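Local structure of PlaB phospholipase (Legionella pneumophila, 6ZTI) at residues T66-V69 with D70-A73. The protein is a virulence-associated phospholipase with an alpha/beta hydrolase domain, whose activity is controlled by tetramerization that depends on bound NAD(H). Residues are numbered along the deposited sequence; the frame is centred on the assembly and turned at random.
Sequences TVTV and DDIA
Thr-68 and Asp-71 grip each other twice at the start of helix 69-89, each side chain taking the other's backbone N-H: a capping box with Thr-68 as the N-cap. Thr-68 OG1 sits between its own backbone N and carbonyl carbon (chi1 72°), which places it within reach of the first-turn N-H groups, where it accepts from Asp-71 N at 2.9 Å in a nearly straight bond (167°). In return Asp-71 swings its carboxylate back over the cap, and OD2 takes the N-H of Thr-68 at 3.0 Å, the donor lying well above the carboxylate plane. A water caught between the side chains accepts from Thr-68 OG1 at 2.8 Å and donates to Asp-70 OD2 and Asp-71 OD1, so the hydroxyl is both acceptor and donor. Behind the cap, Ile-72 N reaches Thr-68 O at 2.9 Å and Ala-73 N reaches Val-69 O at 3.0 Å, the first helical bonds. Val-67, just before the cap, and Ile-72, four residues after it, form a hydrophobic staple: Val-67 CG1, anti to the backbone N, presses on Ile-72 CG1 at a tight 3.5 Å, the two side chains crossing at about a right angle. Both aspartates also form salt bridges with a second subunit, Asp-70 to its Arg-351 and Asp-71 to its Arg-461. The two carboxylates at this helix N-terminus probably gain from the helix dipole, and Asp-71 joins helix capping to subunit assembly.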
loop_
_atom_site.group_PDB
_atom_site.type_symbol
_atom_site.label_atom_id
_atom_site.label_comp_id
_atom_site.label_asym_id
_atom_site.label_seq_id
_atom_site.Cartn_x
_atom_site.Cartn_y
_atom_site.Cartn_z
ATOM N N THR B 66 -4.633 -4.129 20.287
ATOM C CA THR B 66 -3.840 -3.019 20.807
ATOM C C THR B 66 -2.786 -3.452 21.822
ATOM O O THR B 66 -1.864 -2.678 22.099
ATOM C CB THR B 66 -4.752 -1.968 21.448
ATOM O OG1 THR B 66 -5.334 -2.492 22.646
ATOM C CG2 THR B 66 -5.864 -1.577 20.491
ATOM N N VAL B 67 -2.874 -4.669 22.345
ATOM C CA VAL B 67 -1.992 -5.129 23.413
ATOM C C VAL B 67 -0.696 -5.646 22.808
ATOM O O VAL B 67 -0.711 -6.401 21.828
ATOM C CB VAL B 67 -2.690 -6.207 24.260
ATOM C CG1 VAL B 67 -1.738 -6.789 25.297
ATOM C CG2 VAL B 67 -3.934 -5.617 24.921
ATOM N N THR B 68 0.428 -5.224 23.382
ATOM C CA THR B 68 1.752 -5.609 22.922
ATOM C C THR B 68 2.415 -6.561 23.918
ATOM O O THR B 68 1.996 -6.694 25.075
ATOM C CB THR B 68 2.643 -4.374 22.721
ATOM O OG1 THR B 68 2.993 -3.828 24.000
ATOM C CG2 THR B 68 1.929 -3.299 21.883
ATOM N N VAL B 69 3.481 -7.221 23.450
ATOM C CA VAL B 69 4.271 -8.081 24.330
ATOM C C VAL B 69 4.848 -7.260 25.476
ATOM O O VAL B 69 4.888 -7.710 26.627
ATOM C CB VAL B 69 5.364 -8.805 23.517
ATOM C CG1 VAL B 69 6.322 -9.574 24.419
ATOM C CG2 VAL B 69 4.726 -9.755 22.526
ATOM N N ASP B 70 5.278 -6.033 25.184
ATOM C CA ASP B 70 5.703 -5.112 26.232
ATOM C C ASP B 70 4.602 -4.896 27.270
ATOM O O ASP B 70 4.858 -4.952 28.480
ATOM C CB ASP B 70 6.098 -3.783 25.601
ATOM C CG ASP B 70 6.445 -2.729 26.634
ATOM O OD1 ASP B 70 7.471 -2.903 27.327
ATOM O OD2 ASP B 70 5.701 -1.729 26.734
ATOM N N ASP B 71 3.379 -4.602 26.809
ATOM C CA ASP B 71 2.224 -4.448 27.692
ATOM C C ASP B 71 2.026 -5.670 28.584
ATOM O O ASP B 71 1.781 -5.544 29.790
ATOM C CB ASP B 71 0.941 -4.237 26.876
ATOM C CG ASP B 71 0.910 -2.932 26.080
ATOM O OD1 ASP B 71 1.733 -2.009 26.300
ATOM O OD2 ASP B 71 0.010 -2.850 25.209
ATOM N N ILE B 72 2.089 -6.869 27.993
ATOM C CA ILE B 72 1.773 -8.074 28.745
ATOM C C ILE B 72 2.842 -8.346 29.792
ATOM O O ILE B 72 2.538 -8.795 30.898
ATOM C CB ILE B 72 1.606 -9.270 27.792
ATOM C CG1 ILE B 72 0.397 -9.057 26.874
ATOM C CG2 ILE B 72 1.445 -10.565 28.570
ATOM C CD1 ILE B 72 0.402 -9.954 25.649
ATOM N N ALA B 73 4.111 -8.122 29.450
ATOM C CA ALA B 73 5.181 -8.321 30.427
ATOM C C ALA B 73 5.066 -7.316 31.569
ATOM O O ALA B 73 5.255 -7.669 32.739
ATOM C CB ALA B 73 6.540 -8.217 29.738
HETATM O O HOH W 1 3.928 -1.230 24.626
#